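Local structure of putative exported protein (Bordetella pertussis, 2DVZ) at residues A[82-86]-A[87-91]; A[15-18]-A[19-23]; A[180-183]-A[184-188]; A[265-269]-A[270-274]. The protein probably serves as a periplasmic solute-binding receptor for glutamate, of the Bug (tripartite tricarboxylate transporter receptor) family. All blocks are in the same frame, centred on the assembly; numbering follows the deposited sequence.

Interaction 1: A[82-86]-A[87-91]; sequences ATVST and MAVNP. With GLU (glutamic acid), chain G.
Ser85 keeps OG beside its own backbone N (chi1 -71°), which lets both atoms reach OXT of the bound glutamate. Thr83 and Thr86 each hold OG1 between the backbone N and the carbonyl carbon (chi1 65° and 54°), and the two hydroxyls share a hydrogen bond of 2.7 Å between Thr83 OG1 and Thr86 OG1. Either may be the donor. Thr83 is the N-cap of helix 84-93, which follows strand 78-82 in a periplasmic binding protein fold. The first turn closes where Met87 N donates to Thr83 O at 2.9 Å. The helix then widens into a pi-type turn. Val89 N donates to Val84 O at 3.1 Å, and Ala88 N gives the same oxygen a second, weak bond. Asn90 N donates to Ser85 O at 2.8 Å. Val84 CG1 lies 4.2 Å from Val89 CG2.

Met87 is a selenomethionine. Its chain bends at chi2 and chi3. CG lies 3.8 Å from Ala82 CB, and CE turns back to the Thr86 carbonyl. All ten residues are buried. Met87 also touches Trp242 and Leu246 of strand 241-248, while Val89 meets Val154 and Leu157 of helix 154-166. Ser85 OG is also hydrogen-bonded to Val154 N, which ties this helix start to that of helix 154-166. The helix start would probably help to stabilise the negative ligand carboxylate. Two bonds from one residue grip the same ligand oxygen: Ser85 N to OXT of the glutamate at 3.2 Å, and Ser85 OG to that OXT at 2.8 Å.

Interaction 2: A[15-18]-A[19-23]; sequences AYPS and KAIRV
Tyr16 and Ile21 cross at about a right angle. The phenol end reaches the tip of the isoleucine, with Tyr16 OH 3.8 Å from Ile21 CD1. Pro17 packs against both. Its CB sits over the centre of the Tyr16 ring, 3.9 Å above the plane, in a CH-pi type of arrangement. The same Pro17 CB is 3.9 Å from Ile21 CD1, and these two side chains meet at a slant. Two features build this cluster. The peptide bond before Pro17 is cis, which folds the proline back on the ring. Tyr16 CG is trans to its backbone N (chi1 -179°), which sends the ring along the chain toward Ile21. No hydrogen bond joins 15-18 to 19-23; the contact is van der Waals packing. The hydroxyl of Tyr16 is hydrogen-bonded to Gly76 O, while Lys19 sends its extended chain away from this cluster and makes a cation-pi contact with Tyr77.

The loop leads into strand 21-25, which pairs in parallel with strands 52-56 and 78-82. Ile21 packs on Met52 and Leu79 of these neighbours, while Tyr16 rests on Val255, Lys258 and Leu259 of helix 253-267.

Interaction 3: A[180-183]-A[184-188]; sequences PAVA and DAVGG
Asp184 meets the turn before it through its backbone N, which donates to Pro180 O at 3.1 Å. The setting is the C-terminal part of helix 178-187, an alpha-helix ended by a Schellman motif. From there the side chain can be followed outward. Asp184 CB is 3.8 Å from Pro180 O. CG stands a little farther from the same oxygen. At the tip the carboxylate divides its work. Asp184 OD1 accepts from a water at 3.0 Å, and this water also donates to Pro180 O at 2.6 Å. The water therefore bridges the carboxylate to the carbonyl one turn back, and Pro180 O accepts from two donors. The other oxygen, OD2, is hydrogen-bonded to Tyr175 OH in the loop before the helix. With both oxygens engaged, the rotation of the carboxylate is probably well fixed.

On another side of the helix, Val186 chi1 168° puts CG2 beside its own N, where it lies 3.1 Å from Val182 O. Val182 CG1 is 4.2 Å from this Val186 CG2. Val182 also packs on Ile193 of strand 192-196 and on helix 197-205. Ala181 and Ala185 face Ile193 too, so these small side chains seat the helix on the sheet.

The regular bonds continue with Ala185 N to Ala181 O and Val186 N to Val182 O. Gly188, with phi 92°, is the C-prime residue of the Schellman motif. Gln189 N returns to Asp184 O, and Gly188 N makes a weak bond to Ala185 O. Gly187 N still bonds Ala183 O at 2.9 Å, but from above the carbonyl plane.

Interaction 4: A[265-269]-A[270-274]; sequences VALKD and PKVIK
Asp269 holds the start of helix 270-279 through two oxygens, and here the contact is tight. Its CG is trans to the backbone N (chi1 177°), which swings the carboxylate round to the first N-H groups of the helix. Lys271 N donates to Asp269 OD1 at 2.8 Å. Val272 N makes a weak bond to the same Asp269 OD1, at 3.5 Å. The backbone O of Asp269 accepts from Ile273 N at 2.9 Å in a nearly straight bond of 172°, with a weak second bond from Val272 N. OD2 forms a salt bridge with Arg43 of helix 32-48. The N-terminal dipole of helix 270-279 probably adds to the hold on this charge.

Val272 is buried with Ala266 and Leu267. Val272 CB lies 3.4 Å from Ala266 O, and Val272 CG1 is 4.2 Å from Leu267 CD2, where the two side chains meet at an angle. The other side is looser and open to solvent. Ile273 is exposed, yet its CG1 lies alongside Leu267 O at 3.3 Å. Pro270 and Lys271 are exposed as well. The Lys271 chain is bent, and its NZ stays 6.4 Å from Asp269 OD1, so the two charges do not pair.

The arrangement is an N-capped helix start with proline at the first position, in the short link between helices 253-267 and 270-279.

In the fold
Interaction 1 forms part of the glutamate pocket, since Thr83, Val84 and Ser85 line it. Interaction 3 approaches the same ligand from another helix. The Pro180 side chain is about 6 Å from the glutamate, and Ser178, whose N bonds the ligand, begins that helix. The centres of interactions 1 and 3 lie about 23 Å apart. Interactions 2 and 4 are farther out, with centres about 25 Å and 20 Å from the centre of the chain. Interaction 2 lies against helix 253-267, and interaction 4 is at its C-terminal end. Their nearest atoms remain about 12 Å apart. No two of the four interactions touch.

Interaction 1: A[82-86]-A[87-91]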
loop_
_atom_site.group_PDB
_atom_site.type_symbol
_atom_site.label_atom_id
_atom_site.label_comp_id
_atom_site.label_asym_id
_atom_site.label_seq_id
_atom_site.Cartn_x
_atom_site.Cartn_y
_atom_site.Cartn_z
ATOM N N ALA A 82 -0.788 -2.076 8.893
ATOM C CA ALA A 82 -2.000 -2.339 8.112
ATOM C C ALA A 82 -1.787 -1.789 6.727
ATOM O O ALA A 82 -1.196 -0.707 6.562
ATOM C CB ALA A 82 -3.238 -1.698 8.742
ATOM N N THR A 83 -2.263 -2.543 5.735
ATOM C CA THR A 83 -2.173 -2.165 4.336
ATOM C C THR A 83 -3.488 -2.588 3.752
ATOM O O THR A 83 -4.185 -3.422 4.346
ATOM C CB THR A 83 -1.065 -2.934 3.596
ATOM O OG1 THR A 83 -1.408 -4.319 3.566
ATOM C CG2 THR A 83 0.310 -2.745 4.253
ATOM N N VAL A 84 -3.846 -2.032 2.592
ATOM C CA VAL A 84 -5.086 -2.426 1.945
ATOM C C VAL A 84 -5.024 -3.887 1.458
ATOM O O VAL A 84 -6.049 -4.559 1.382
ATOM C CB VAL A 84 -5.554 -1.402 0.831
ATOM C CG1 VAL A 84 -6.841 -1.882 0.185
ATOM C CG2 VAL A 84 -5.799 -0.016 1.429
ATOM N N SER A 85 -3.833 -4.374 1.121
ATOM C CA SER A 85 -3.663 -5.767 0.740
ATOM C C SER A 85 -4.089 -6.663 1.907
ATOM O O SER A 85 -4.881 -7.584 1.743
ATOM C CB SER A 85 -2.208 -6.063 0.346
ATOM O OG SER A 85 -1.891 -5.450 -0.901
ATOM N N THR A 86 -3.585 -6.350 3.090
ATOM C CA THR A 86 -3.774 -7.237 4.255
ATOM C C THR A 86 -5.135 -7.063 4.941
ATOM O O THR A 86 -5.669 -8.011 5.504
ATOM C CB THR A 86 -2.589 -7.140 5.255
ATOM O OG1 THR A 86 -2.383 -5.771 5.631
ATOM C CG2 THR A 86 -1.296 -7.698 4.626
HETATM N N MSE A 87 -5.707 -5.874 4.834
HETATM C CA MSE A 87 -6.954 -5.556 5.516
HETATM C C MSE A 87 -8.203 -5.874 4.696
HETATM O O MSE A 87 -9.269 -6.125 5.246
HETATM C CB MSE A 87 -6.967 -4.079 5.981
HETATM C CG MSE A 87 -5.937 -3.719 7.069
HETATM SE SE MSE A 87 -6.271 -4.687 8.761
HETATM C CE MSE A 87 -5.069 -6.245 8.490
ATOM N N ALA A 88 -8.057 -5.890 3.381
ATOM C CA ALA A 88 -9.212 -5.872 2.479
ATOM C C ALA A 88 -9.132 -6.876 1.324
ATOM O O ALA A 88 -10.066 -7.647 1.105
ATOM C CB ALA A 88 -9.404 -4.439 1.921
ATOM N N VAL A 89 -8.034 -6.846 0.566
ATOM C CA VAL A 89 -7.975 -7.608 -0.684
ATOM C C VAL A 89 -7.642 -9.076 -0.435
ATOM O O VAL A 89 -8.249 -9.951 -1.038
ATOM C CB VAL A 89 -7.007 -6.979 -1.750
ATOM C CG1 VAL A 89 -7.190 -7.652 -3.125
ATOM C CG2 VAL A 89 -7.208 -5.488 -1.867
ATOM N N ASN A 90 -6.672 -9.350 0.425
ATOM C CA ASN A 90 -6.371 -10.745 0.773
ATOM C C ASN A 90 -7.544 -11.569 1.294
ATOM O O ASN A 90 -7.734 -12.706 0.862
ATOM C CB ASN A 90 -5.196 -10.845 1.731
ATOM C CG ASN A 90 -4.053 -11.609 1.137
ATOM O OD1 ASN A 90 -4.193 -12.785 0.808
ATOM N ND2 ASN A 90 -2.916 -10.960 0.989
ATOM N N PRO A 91 -8.287 -11.023 2.282
ATOM C CA PRO A 91 -9.588 -11.518 2.691
ATOM C C PRO A 91 -10.521 -11.822 1.525
ATOM O O PRO A 91 -11.143 -12.873 1.533
ATOM C CB PRO A 91 -10.125 -10.356 3.538
ATOM C CG PRO A 91 -8.927 -9.825 4.177
ATOM C CD PRO A 91 -7.850 -9.908 3.157
HETATM N N GLU G . 0.772 -3.582 -2.115
HETATM C CA GLU G . 0.999 -3.178 -0.715
HETATM C C GLU G . -0.144 -2.335 -0.173
HETATM O O GLU G . -0.029 -1.159 0.188
HETATM C CB GLU G . 2.368 -2.525 -0.552
HETATM C CG GLU G . 3.472 -3.299 -1.295
HETATM C CD GLU G . 4.829 -3.189 -0.663
HETATM O OE1 GLU G . 4.910 -2.518 0.387
HETATM O OE2 GLU G . 5.824 -3.798 -1.196
HETATM O OXT GLU G . -1.252 -2.877 -0.032
#

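Interaction 2: A[15-18]-A[19-23]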
loop_
_atom_site.group_PDB
_atom_site.type_symbol
_atom_site.label_atom_id
_atom_site.label_comp_id
_atom_site.label_asym_id
_atom_site.label_seq_id
_atom_site.Cartn_x
_atom_site.Cartn_y
_atom_site.Cartn_z
ATOM N N ALA A 15 5.826 0.254 33.255
ATOM C CA ALA A 15 4.896 1.021 32.346
ATOM C C ALA A 15 5.304 0.945 30.856
ATOM O O ALA A 15 6.458 1.179 30.482
ATOM C CB ALA A 15 4.740 2.493 32.811
ATOM N N TYR A 16 4.335 0.588 30.021
ATOM C CA TYR A 16 4.532 0.454 28.580
ATOM C C TYR A 16 5.104 1.767 27.969
ATOM O O TYR A 16 4.641 2.855 28.312
ATOM C CB TYR A 16 3.203 0.066 27.935
ATOM C CG TYR A 16 3.310 -0.119 26.451
ATOM C CD1 TYR A 16 3.654 -1.367 25.918
ATOM C CD2 TYR A 16 3.124 0.954 25.579
ATOM C CE1 TYR A 16 3.815 -1.559 24.589
ATOM C CE2 TYR A 16 3.277 0.762 24.188
ATOM C CZ TYR A 16 3.618 -0.507 23.712
ATOM O OH TYR A 16 3.759 -0.755 22.370
ATOM N N PRO A 17 6.141 1.671 27.108
ATOM C CA PRO A 17 6.920 0.480 26.767
ATOM C C PRO A 17 8.195 0.414 27.620
ATOM O O PRO A 17 8.777 1.449 27.884
ATOM C CB PRO A 17 7.256 0.692 25.288
ATOM C CG PRO A 17 7.047 2.224 25.031
ATOM C CD PRO A 17 6.591 2.839 26.339
ATOM N N SER A 18 8.620 -0.792 28.017
ATOM C CA SER A 18 9.755 -0.983 28.922
ATOM C C SER A 18 10.880 -1.689 28.179
ATOM O O SER A 18 12.032 -1.791 28.655
ATOM C CB SER A 18 9.306 -1.752 30.185
ATOM O OG SER A 18 8.773 -3.040 29.860
ATOM N N LYS A 19 10.550 -2.123 26.966
ATOM C CA LYS A 19 11.495 -2.766 26.070
ATOM C C LYS A 19 11.156 -2.446 24.571
ATOM O O LYS A 19 10.143 -1.805 24.277
ATOM C CB LYS A 19 11.463 -4.271 26.349
ATOM C CG LYS A 19 10.178 -4.930 25.955
ATOM C CD LYS A 19 10.093 -6.358 26.391
ATOM C CE LYS A 19 8.861 -6.969 25.809
ATOM N NZ LYS A 19 8.415 -8.246 26.433
ATOM N N ALA A 20 12.015 -2.903 23.657
ATOM C CA ALA A 20 11.803 -2.824 22.208
ATOM C C ALA A 20 10.454 -3.355 21.740
ATOM O O ALA A 20 9.944 -4.372 22.244
ATOM C CB ALA A 20 12.926 -3.558 21.443
ATOM N N ILE A 21 9.910 -2.658 20.740
ATOM C CA ILE A 21 8.664 -3.046 20.093
ATOM C C ILE A 21 9.006 -3.546 18.688
ATOM O O ILE A 21 9.723 -2.879 17.957
ATOM C CB ILE A 21 7.693 -1.854 20.006
ATOM C CG1 ILE A 21 7.388 -1.298 21.395
ATOM C CG2 ILE A 21 6.431 -2.233 19.271
ATOM C CD1 ILE A 21 7.265 0.186 21.423
ATOM N N ARG A 22 8.521 -4.746 18.361
ATOM C CA ARG A 22 8.680 -5.327 17.060
ATOM C C ARG A 22 7.552 -4.745 16.196
ATOM O O ARG A 22 6.393 -4.637 16.633
ATOM C CB ARG A 22 8.581 -6.866 17.127
ATOM C CG ARG A 22 9.697 -7.547 17.960
ATOM C CD ARG A 22 9.393 -9.047 18.284
ATOM N NE ARG A 22 9.076 -9.811 17.075
ATOM C CZ ARG A 22 8.138 -10.758 16.992
ATOM N NH1 ARG A 22 7.396 -11.088 18.059
ATOM N NH2 ARG A 22 7.921 -11.366 15.820
ATOM N N VAL A 23 7.914 -4.352 14.980
ATOM C CA VAL A 23 6.934 -3.893 14.020
ATOM C C VAL A 23 7.087 -4.734 12.772
ATOM O O VAL A 23 8.112 -4.701 12.101
ATOM C CB VAL A 23 7.072 -2.388 13.690
ATOM C CG1 VAL A 23 5.930 -1.941 12.660
ATOM C CG2 VAL A 23 6.997 -1.547 14.994
#

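Interaction 3: A[180-183]-A[184-188]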
loop_
_atom_site.group_PDB
_atom_site.type_symbol
_atom_site.label_atom_id
_atom_site.label_comp_id
_atom_site.label_asym_id
_atom_site.label_seq_id
_atom_site.Cartn_x
_atom_site.Cartn_y
_atom_site.Cartn_z
ATOM N N PRO A 180 11.005 -5.502 -5.308
ATOM C CA PRO A 180 11.497 -6.183 -6.500
ATOM C C PRO A 180 10.763 -5.838 -7.799
ATOM O O PRO A 180 11.370 -5.955 -8.880
ATOM C CB PRO A 180 11.362 -7.676 -6.143
ATOM C CG PRO A 180 11.388 -7.681 -4.616
ATOM C CD PRO A 180 10.606 -6.462 -4.259
ATOM N N ALA A 181 9.487 -5.435 -7.706
ATOM C CA ALA A 181 8.750 -5.063 -8.899
ATOM C C ALA A 181 9.315 -3.780 -9.515
ATOM O O ALA A 181 9.512 -3.702 -10.721
ATOM C CB ALA A 181 7.242 -4.942 -8.605
ATOM N N VAL A 182 9.592 -2.778 -8.682
ATOM C CA VAL A 182 10.107 -1.496 -9.145
ATOM C C VAL A 182 11.429 -1.702 -9.895
ATOM O O VAL A 182 11.662 -1.109 -10.971
ATOM C CB VAL A 182 10.209 -0.448 -7.965
ATOM C CG1 VAL A 182 11.113 0.749 -8.333
ATOM C CG2 VAL A 182 8.815 0.030 -7.507
ATOM N N ALA A 183 12.285 -2.567 -9.353
ATOM C CA ALA A 183 13.563 -2.872 -9.995
ATOM C C ALA A 183 13.410 -3.628 -11.346
ATOM O O ALA A 183 14.172 -3.384 -12.291
ATOM C CB ALA A 183 14.477 -3.624 -9.036
ATOM N N ASP A 184 12.449 -4.545 -11.452
ATOM C CA ASP A 184 12.188 -5.159 -12.758
ATOM C C ASP A 184 11.583 -4.212 -13.793
ATOM O O ASP A 184 11.956 -4.266 -14.954
ATOM C CB ASP A 184 11.371 -6.437 -12.620
ATOM C CG ASP A 184 12.252 -7.647 -12.366
ATOM O OD1 ASP A 184 13.431 -7.445 -11.980
ATOM O OD2 ASP A 184 11.772 -8.791 -12.545
ATOM N N ALA A 185 10.670 -3.342 -13.361
ATOM C CA ALA A 185 10.108 -2.313 -14.222
ATOM C C ALA A 185 11.178 -1.296 -14.655
ATOM O O ALA A 185 11.210 -0.873 -15.839
ATOM C CB ALA A 185 8.956 -1.629 -13.543
ATOM N N VAL A 186 12.071 -0.927 -13.732
ATOM C CA VAL A 186 13.173 -0.039 -14.094
ATOM C C VAL A 186 14.123 -0.750 -15.088
ATOM O O VAL A 186 14.637 -0.124 -16.017
ATOM C CB VAL A 186 13.947 0.504 -12.858
ATOM C CG1 VAL A 186 15.253 1.177 -13.295
ATOM C CG2 VAL A 186 13.074 1.437 -12.030
ATOM N N GLY A 187 14.295 -2.066 -14.923
ATOM C CA GLY A 187 15.158 -2.863 -15.784
ATOM C C GLY A 187 14.534 -3.316 -17.105
ATOM O O GLY A 187 15.238 -3.778 -17.990
ATOM N N GLY A 188 13.214 -3.226 -17.238
ATOM C CA GLY A 188 12.551 -3.582 -18.474
ATOM C C GLY A 188 12.100 -5.034 -18.517
ATOM O O GLY A 188 11.571 -5.487 -19.537
HETATM O O HOH W 1 13.508 -7.466 -9.030
#

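Interaction 4: A[265-269]-A[270-274]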
loop_
_atom_site.group_PDB
_atom_site.type_symbol
_atom_site.label_atom_id
_atom_site.label_comp_id
_atom_site.label_asym_id
_atom_site.label_seq_id
_atom_site.Cartn_x
_atom_site.Cartn_y
_atom_site.Cartn_z
ATOM N N VAL A 265 2.494 12.617 17.520
ATOM C CA VAL A 265 3.673 13.468 17.636
ATOM C C VAL A 265 4.563 13.344 16.405
ATOM O O VAL A 265 5.006 14.364 15.845
ATOM C CB VAL A 265 4.517 13.188 18.944
ATOM C CG1 VAL A 265 5.912 13.803 18.823
ATOM C CG2 VAL A 265 3.794 13.704 20.180
ATOM N N ALA A 266 4.834 12.095 16.001
ATOM C CA ALA A 266 5.712 11.799 14.860
ATOM C C ALA A 266 5.239 12.431 13.548
ATOM O O ALA A 266 6.056 12.962 12.771
ATOM C CB ALA A 266 5.849 10.292 14.695
ATOM N N LEU A 267 3.926 12.364 13.319
ATOM C CA LEU A 267 3.260 12.936 12.135
ATOM C C LEU A 267 3.138 14.469 12.104
ATOM O O LEU A 267 2.781 15.032 11.061
ATOM C CB LEU A 267 1.891 12.274 11.884
ATOM C CG LEU A 267 1.936 10.762 11.628
ATOM C CD1 LEU A 267 0.561 10.109 11.836
ATOM C CD2 LEU A 267 2.566 10.394 10.256
ATOM N N LYS A 268 3.438 15.122 13.239
ATOM C CA LYS A 268 3.625 16.567 13.298
ATOM C C LYS A 268 5.085 16.950 13.070
ATOM O O LYS A 268 5.412 18.129 13.005
ATOM C CB LYS A 268 3.179 17.164 14.653
ATOM C CG LYS A 268 1.964 16.525 15.311
ATOM C CD LYS A 268 0.669 17.120 14.899
ATOM C CE LYS A 268 0.073 17.922 16.071
ATOM N NZ LYS A 268 -1.019 17.173 16.746
ATOM N N ASP A 269 5.985 15.983 12.991
ATOM C CA ASP A 269 7.380 16.336 12.802
ATOM C C ASP A 269 7.598 16.828 11.361
ATOM O O ASP A 269 7.209 16.136 10.401
ATOM C CB ASP A 269 8.321 15.194 13.174
ATOM C CG ASP A 269 9.771 15.538 12.919
ATOM O OD1 ASP A 269 10.103 15.872 11.780
ATOM O OD2 ASP A 269 10.592 15.498 13.839
ATOM N N PRO A 270 8.216 18.035 11.212
ATOM C CA PRO A 270 8.241 18.690 9.893
ATOM C C PRO A 270 9.000 17.880 8.847
ATOM O O PRO A 270 8.662 17.953 7.675
ATOM C CB PRO A 270 8.939 20.044 10.173
ATOM C CG PRO A 270 8.795 20.258 11.690
ATOM C CD PRO A 270 8.894 18.860 12.243
ATOM N N LYS A 271 10.005 17.124 9.279
ATOM C CA LYS A 271 10.753 16.236 8.399
ATOM C C LYS A 271 9.913 15.029 7.925
ATOM O O LYS A 271 10.081 14.554 6.791
ATOM C CB LYS A 271 12.054 15.787 9.080
ATOM C CG LYS A 271 12.856 16.988 9.645
ATOM C CD LYS A 271 14.348 16.915 9.341
ATOM C CE LYS A 271 15.111 16.414 10.558
ATOM N NZ LYS A 271 16.320 15.655 10.120
ATOM N N VAL A 272 9.003 14.564 8.783
ATOM C CA VAL A 272 8.106 13.446 8.439
ATOM C C VAL A 272 7.010 13.949 7.501
ATOM O O VAL A 272 6.733 13.306 6.507
ATOM C CB VAL A 272 7.497 12.724 9.693
ATOM C CG1 VAL A 272 6.374 11.773 9.291
ATOM C CG2 VAL A 272 8.583 11.975 10.473
ATOM N N ILE A 273 6.419 15.106 7.823
ATOM C CA ILE A 273 5.506 15.793 6.921
ATOM C C ILE A 273 6.100 15.956 5.502
ATOM O O ILE A 273 5.452 15.563 4.530
ATOM C CB ILE A 273 5.050 17.143 7.496
ATOM C CG1 ILE A 273 4.051 16.922 8.632
ATOM C CG2 ILE A 273 4.412 18.052 6.416
ATOM C CD1 ILE A 273 3.782 18.204 9.421
ATOM N N LYS A 274 7.321 16.489 5.396
ATOM C CA LYS A 274 8.020 16.654 4.101
ATOM C C LYS A 274 8.216 15.321 3.339
ATOM O O LYS A 274 7.858 15.191 2.170
ATOM C CB LYS A 274 9.386 17.343 4.319
ATOM C CG LYS A 274 10.114 17.648 3.036
ATOM C CD LYS A 274 11.272 18.589 3.232
ATOM C CE LYS A 274 12.263 18.538 2.059
ATOM N NZ LYS A 274 11.627 18.709 0.700
#